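Local coordinates for protein dally-like, isoform A (Drosophila melanogaster, PDB 6XTZ) that is a glypican, probably acting as a cell-surface proteoglycan, that binds Wnt and Hedgehog proteins and holds a palmitoleoyl lipid in a pocket of its core, at residues E268-R282 and L523-Y537. The protein carries 5 engineered substitutions. Numbering follows the deposited sequence.
Sequences EWENFAMAMDKVAER and LSHLKNAIVHLRNAY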
loop_
_atom_site.group_PDB
_atom_site.type_symbol
_atom_site.label_atom_id
_atom_site.label_comp_id
_atom_site.label_asym_id
_atom_site.label_seq_id
_atom_site.Cartn_x
_atom_site.Cartn_y
_atom_site.Cartn_z
ATOM N N GLU A 268 0.635 1.095 10.676
ATOM C CA GLU A 268 1.432 0.414 9.661
ATOM C C GLU A 268 1.100 0.909 8.258
ATOM O O GLU A 268 1.966 0.885 7.376
ATOM C CB GLU A 268 1.231 -1.098 9.756
ATOM C CG GLU A 268 1.716 -1.706 11.063
ATOM C CD GLU A 268 3.222 -1.605 11.242
ATOM O OE1 GLU A 268 3.936 -1.346 10.250
ATOM O OE2 GLU A 268 3.694 -1.787 12.382
ATOM N N TRP A 269 -0.138 1.357 8.033
ATOM C CA TRP A 269 -0.486 1.954 6.747
ATOM C C TRP A 269 0.347 3.203 6.488
ATOM O O TRP A 269 0.759 3.461 5.350
ATOM C CB TRP A 269 -1.978 2.281 6.711
ATOM C CG TRP A 269 -2.478 2.759 5.377
ATOM C CD1 TRP A 269 -2.587 4.053 4.958
ATOM C CD2 TRP A 269 -2.951 1.947 4.295
ATOM N NE1 TRP A 269 -3.094 4.097 3.681
ATOM C CE2 TRP A 269 -3.324 2.817 3.251
ATOM C CE3 TRP A 269 -3.094 0.567 4.108
ATOM C CZ2 TRP A 269 -3.829 2.353 2.037
ATOM C CZ3 TRP A 269 -3.596 0.110 2.904
ATOM C CH2 TRP A 269 -3.958 1.000 1.883
ATOM N N GLU A 270 0.610 3.988 7.535
ATOM C CA GLU A 270 1.500 5.134 7.396
ATOM C C GLU A 270 2.921 4.690 7.076
ATOM O O GLU A 270 3.602 5.316 6.255
ATOM C CB GLU A 270 1.471 5.984 8.667
ATOM C CG GLU A 270 0.138 6.666 8.927
ATOM C CD GLU A 270 0.196 7.631 10.095
ATOM O OE1 GLU A 270 1.290 7.805 10.670
ATOM O OE2 GLU A 270 -0.853 8.214 10.441
ATOM N N ASN A 271 3.388 3.613 7.716
ATOM C CA ASN A 271 4.702 3.071 7.378
ATOM C C ASN A 271 4.740 2.596 5.932
ATOM O O ASN A 271 5.750 2.762 5.241
ATOM C CB ASN A 271 5.067 1.926 8.324
ATOM C CG ASN A 271 5.245 2.383 9.759
ATOM O OD1 ASN A 271 5.480 3.561 10.026
ATOM N ND2 ASN A 271 5.144 1.446 10.692
ATOM N N PHE A 272 3.642 1.998 5.460
ATOM C CA PHE A 272 3.557 1.593 4.061
ATOM C C PHE A 272 3.645 2.797 3.132
ATOM O O PHE A 272 4.343 2.752 2.112
ATOM C CB PHE A 272 2.258 0.821 3.817
ATOM C CG PHE A 272 1.861 0.744 2.369
ATOM C CD1 PHE A 272 2.450 -0.181 1.523
ATOM C CD2 PHE A 272 0.893 1.594 1.855
ATOM C CE1 PHE A 272 2.085 -0.255 0.191
ATOM C CE2 PHE A 272 0.526 1.527 0.523
ATOM C CZ PHE A 272 1.125 0.603 -0.310
ATOM N N ALA A 273 2.943 3.882 3.464
ATOM C CA ALA A 273 2.959 5.063 2.606
ATOM C C ALA A 273 4.332 5.723 2.596
ATOM O O ALA A 273 4.765 6.252 1.565
ATOM C CB ALA A 273 1.891 6.057 3.055
ATOM N N MET A 274 5.029 5.712 3.734
ATOM C CA MET A 274 6.356 6.313 3.787
ATOM C C MET A 274 7.374 5.460 3.041
ATOM O O MET A 274 8.282 5.993 2.392
ATOM C CB MET A 274 6.785 6.522 5.240
ATOM C CG MET A 274 5.974 7.578 5.975
ATOM S SD MET A 274 6.550 7.898 7.656
ATOM C CE MET A 274 6.262 6.306 8.425
ATOM N N ALA A 275 7.239 4.136 3.114
ATOM C CA ALA A 275 8.146 3.266 2.376
ATOM C C ALA A 275 7.864 3.321 0.880
ATOM O O ALA A 275 8.791 3.233 0.066
ATOM C CB ALA A 275 8.041 1.835 2.898
ATOM N N MET A 276 6.592 3.466 0.497
ATOM C CA MET A 276 6.256 3.616 -0.916
ATOM C C MET A 276 6.840 4.898 -1.490
ATOM O O MET A 276 7.300 4.919 -2.638
ATOM C CB MET A 276 4.739 3.595 -1.105
ATOM C CG MET A 276 4.128 2.215 -1.025
ATOM S SD MET A 276 4.456 1.205 -2.480
ATOM C CE MET A 276 3.485 2.068 -3.709
ATOM N N ASP A 277 6.817 5.984 -0.715
ATOM C CA ASP A 277 7.371 7.242 -1.198
ATOM C C ASP A 277 8.885 7.162 -1.349
ATOM O O ASP A 277 9.457 7.827 -2.219
ATOM C CB ASP A 277 6.986 8.382 -0.257
ATOM C CG ASP A 277 7.278 9.748 -0.845
ATOM O OD1 ASP A 277 6.545 10.171 -1.763
ATOM O OD2 ASP A 277 8.239 10.402 -0.389
ATOM N N LYS A 278 9.545 6.352 -0.517
ATOM C CA LYS A 278 10.987 6.172 -0.650
ATOM C C LYS A 278 11.330 5.375 -1.901
ATOM O O LYS A 278 12.275 5.717 -2.622
ATOM C CB LYS A 278 11.550 5.486 0.594
ATOM C CG LYS A 278 11.754 6.408 1.783
ATOM C CD LYS A 278 12.587 5.725 2.859
ATOM C CE LYS A 278 13.019 6.705 3.938
ATOM N NZ LYS A 278 13.922 6.068 4.937
ATOM N N VAL A 279 10.579 4.305 -2.173
ATOM C CA VAL A 279 10.827 3.516 -3.375
ATOM C C VAL A 279 10.498 4.327 -4.621
ATOM O O VAL A 279 11.229 4.283 -5.618
ATOM C CB VAL A 279 10.032 2.199 -3.320
ATOM C CG1 VAL A 279 10.162 1.442 -4.632
ATOM C CG2 VAL A 279 10.515 1.344 -2.159
ATOM N N ALA A 280 9.399 5.088 -4.584
ATOM C CA ALA A 280 9.072 5.970 -5.699
ATOM C C ALA A 280 10.170 6.997 -5.939
ATOM O O ALA A 280 10.401 7.403 -7.084
ATOM C CB ALA A 280 7.738 6.672 -5.443
ATOM N N GLU A 281 10.853 7.431 -4.877
ATOM C CA GLU A 281 11.989 8.329 -5.047
ATOM C C GLU A 281 13.122 7.638 -5.795
ATOM O O GLU A 281 13.771 8.245 -6.655
ATOM C CB GLU A 281 12.468 8.826 -3.683
ATOM C CG GLU A 281 13.542 9.901 -3.745
ATOM C CD GLU A 281 14.123 10.220 -2.381
ATOM O OE1 GLU A 281 14.905 9.398 -1.858
ATOM O OE2 GLU A 281 13.791 11.289 -1.827
ATOM N N ARG A 282 13.370 6.365 -5.479
ATOM C CA ARG A 282 14.393 5.602 -6.185
ATOM C C ARG A 282 14.005 5.367 -7.639
ATOM O O ARG A 282 14.841 5.508 -8.541
ATOM C CB ARG A 282 14.628 4.270 -5.478
ATOM C CG ARG A 282 15.319 4.384 -4.134
ATOM C CD ARG A 282 16.815 4.577 -4.297
ATOM N NE ARG A 282 17.516 4.480 -3.021
ATOM C CZ ARG A 282 17.935 5.525 -2.316
ATOM N NH1 ARG A 282 17.725 6.755 -2.764
ATOM N NH2 ARG A 282 18.561 5.340 -1.163
ATOM N N LEU A 523 -2.892 -7.444 8.864
ATOM C CA LEU A 523 -1.777 -6.728 9.469
ATOM C C LEU A 523 -0.449 -7.378 9.104
ATOM O O LEU A 523 0.547 -6.684 8.869
ATOM C CB LEU A 523 -1.959 -6.679 10.983
ATOM C CG LEU A 523 -1.112 -5.677 11.759
ATOM C CD1 LEU A 523 -1.422 -4.260 11.309
ATOM C CD2 LEU A 523 -1.368 -5.843 13.246
ATOM N N SER A 524 -0.420 -8.711 9.035
ATOM C CA SER A 524 0.818 -9.414 8.719
ATOM C C SER A 524 1.215 -9.212 7.261
ATOM O O SER A 524 2.402 -9.051 6.955
ATOM C CB SER A 524 0.668 -10.901 9.037
ATOM O OG SER A 524 1.867 -11.605 8.769
ATOM N N HIS A 525 0.240 -9.224 6.348
ATOM C CA HIS A 525 0.547 -8.984 4.941
ATOM C C HIS A 525 1.028 -7.556 4.719
ATOM O O HIS A 525 1.961 -7.323 3.940
ATOM C CB HIS A 525 -0.678 -9.272 4.074
ATOM C CG HIS A 525 -1.061 -10.718 4.026
ATOM N ND1 HIS A 525 -0.147 -11.737 4.184
ATOM C CD2 HIS A 525 -2.261 -11.316 3.837
ATOM C CE1 HIS A 525 -0.766 -12.900 4.093
ATOM N NE2 HIS A 525 -2.051 -12.673 3.883
ATOM N N LEU A 526 0.401 -6.586 5.391
ATOM C CA LEU A 526 0.819 -5.197 5.237
ATOM C C LEU A 526 2.232 -4.983 5.764
ATOM O O LEU A 526 3.040 -4.302 5.123
ATOM C CB LEU A 526 -0.166 -4.267 5.946
ATOM C CG LEU A 526 0.104 -2.769 5.793
ATOM C CD1 LEU A 526 0.089 -2.368 4.326
ATOM C CD2 LEU A 526 -0.903 -1.954 6.584
ATOM N N LYS A 527 2.552 -5.561 6.925
ATOM C CA LYS A 527 3.908 -5.443 7.451
ATOM C C LYS A 527 4.910 -6.152 6.549
ATOM O O LYS A 527 6.053 -5.705 6.404
ATOM C CB LYS A 527 3.981 -6.005 8.871
ATOM C CG LYS A 527 3.243 -5.186 9.915
ATOM C CD LYS A 527 3.365 -5.816 11.296
ATOM C CE LYS A 527 2.610 -5.011 12.342
ATOM N NZ LYS A 527 2.664 -5.652 13.686
ATOM N N ASN A 528 4.498 -7.266 5.937
ATOM C CA ASN A 528 5.392 -7.997 5.047
ATOM C C ASN A 528 5.779 -7.153 3.838
ATOM O O ASN A 528 6.934 -7.177 3.396
ATOM C CB ASN A 528 4.733 -9.303 4.603
ATOM C CG ASN A 528 5.633 -10.137 3.716
ATOM O OD1 ASN A 528 6.857 -10.082 3.829
ATOM N ND2 ASN A 528 5.030 -10.912 2.823
ATOM N N ALA A 529 4.824 -6.396 3.289
ATOM C CA ALA A 529 5.132 -5.528 2.159
ATOM C C ALA A 529 6.047 -4.380 2.566
ATOM O O ALA A 529 6.853 -3.913 1.752
ATOM C CB ALA A 529 3.842 -4.988 1.543
ATOM N N ILE A 530 5.940 -3.917 3.813
ATOM C CA ILE A 530 6.790 -2.824 4.276
ATOM C C ILE A 530 8.243 -3.275 4.358
ATOM O O ILE A 530 9.165 -2.499 4.081
ATOM C CB ILE A 530 6.274 -2.294 5.626
ATOM C CG1 ILE A 530 4.866 -1.723 5.463
ATOM C CG2 ILE A 530 7.212 -1.238 6.193
ATOM C CD1 ILE A 530 4.220 -1.321 6.764
ATOM N N VAL A 531 8.472 -4.535 4.731
ATOM C CA VAL A 531 9.834 -5.055 4.778
ATOM C C VAL A 531 10.428 -5.123 3.377
ATOM O O VAL A 531 11.602 -4.788 3.168
ATOM C CB VAL A 531 9.856 -6.428 5.476
ATOM C CG1 VAL A 531 11.247 -7.042 5.407
ATOM C CG2 VAL A 531 9.404 -6.292 6.920
ATOM N N HIS A 532 9.632 -5.544 2.393
ATOM C CA HIS A 532 10.133 -5.623 1.024
ATOM C C HIS A 532 10.404 -4.236 0.453
ATOM O O HIS A 532 11.384 -4.041 -0.274
ATOM C CB HIS A 532 9.143 -6.385 0.145
ATOM C CG HIS A 532 8.941 -7.809 0.561
ATOM N ND1 HIS A 532 7.971 -8.616 0.007
ATOM C CD2 HIS A 532 9.584 -8.570 1.477
ATOM C CE1 HIS A 532 8.025 -9.812 0.564
ATOM N NE2 HIS A 532 8.996 -9.810 1.460
ATOM N N LEU A 533 9.551 -3.260 0.775
ATOM C CA LEU A 533 9.784 -1.897 0.307
ATOM C C LEU A 533 11.057 -1.313 0.907
ATOM O O LEU A 533 11.830 -0.648 0.207
ATOM C CB LEU A 533 8.581 -1.014 0.642
ATOM C CG LEU A 533 7.307 -1.260 -0.165
ATOM C CD1 LEU A 533 6.164 -0.430 0.392
ATOM C CD2 LEU A 533 7.534 -0.941 -1.635
ATOM N N ARG A 534 11.292 -1.546 2.200
ATOM C CA ARG A 534 12.505 -1.033 2.831
ATOM C C ARG A 534 13.749 -1.705 2.266
ATOM O O ARG A 534 14.759 -1.039 2.011
ATOM C CB ARG A 534 12.434 -1.222 4.346
ATOM C CG ARG A 534 11.393 -0.354 5.031
ATOM C CD ARG A 534 11.384 -0.577 6.533
ATOM N NE ARG A 534 10.356 0.220 7.196
ATOM C CZ ARG A 534 10.102 0.175 8.500
ATOM N NH1 ARG A 534 10.803 -0.630 9.286
ATOM N NH2 ARG A 534 9.144 0.935 9.018
ATOM N N ASN A 535 13.697 -3.026 2.071
ATOM C CA ASN A 535 14.819 -3.722 1.450
ATOM C C ASN A 535 15.053 -3.227 0.029
ATOM O O ASN A 535 16.200 -3.026 -0.384
ATOM C CB ASN A 535 14.573 -5.230 1.459
ATOM C CG ASN A 535 14.676 -5.831 2.848
ATOM O OD1 ASN A 535 15.421 -5.340 3.694
ATOM N ND2 ASN A 535 13.927 -6.902 3.086
ATOM N N ALA A 536 13.974 -3.019 -0.731
ATOM C CA ALA A 536 14.114 -2.536 -2.100
ATOM C C ALA A 536 14.689 -1.126 -2.141
ATOM O O ALA A 536 15.425 -0.784 -3.074
ATOM C CB ALA A 536 12.763 -2.580 -2.814
ATOM N N TYR A 537 14.369 -0.298 -1.143
ATOM C CA TYR A 537 14.924 1.050 -1.095
ATOM C C TYR A 537 16.431 1.023 -0.864
ATOM O O TYR A 537 17.170 1.808 -1.469
ATOM C CB TYR A 537 14.229 1.864 -0.003
ATOM C CG TYR A 537 14.810 3.246 0.189
ATOM C CD1 TYR A 537 14.538 4.264 -0.715
ATOM C CD2 TYR A 537 15.626 3.536 1.276
ATOM C CE1 TYR A 537 15.065 5.532 -0.546
ATOM C CE2 TYR A 537 16.158 4.801 1.454
ATOM C CZ TYR A 537 15.873 5.794 0.539
ATOM O OH TYR A 537 16.397 7.054 0.710
#
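The Tyr537 ring is sandwiched between Lys278 and Arg282. Lys278 CD sits over the centre of one face, a CH-pi contact 3.9 Å from the ring centroid. The Arg282 guanidinium lies flat on the opposite face, its plane 15° from the ring. It forms an off-centre cation-pi pair, with Arg282 NH2 3.2 Å from Tyr537 CZ near the rim. Arg282 bends at chi2 (-79°), which folds the chain back over the ring. Arg282 NE also donates to Tyr537 O at 3.1 Å, in the carbonyl plane. A leucine in place of Arg282 would probably leave Tyr537 O without this donor and the ring freer to turn. The two helices run roughly parallel, at 28°, within the all-helical glypican core. They pack knobs-into-holes, with Leu533 set among Phe272, Ala275, Met276 and Val279. Leu533 CD1 comes 3.6 Å from Met276 CG. Further along, Ile530 CD1 abuts Glu268 O at 3.2 Å. The Glu268 side chain fits among Leu523, Leu526, Lys527 and Ile530. Asn271 ND2 donates to Glu268 OE1 at 3.1 Å, from above the carboxylate plane, which probably helps fix its rotation. Behind this layer, Tyr203 of helix 185-216 backs Met276 and Val279. Arg282 has a second aromatic partner, Phe287, in another cation-pi pair.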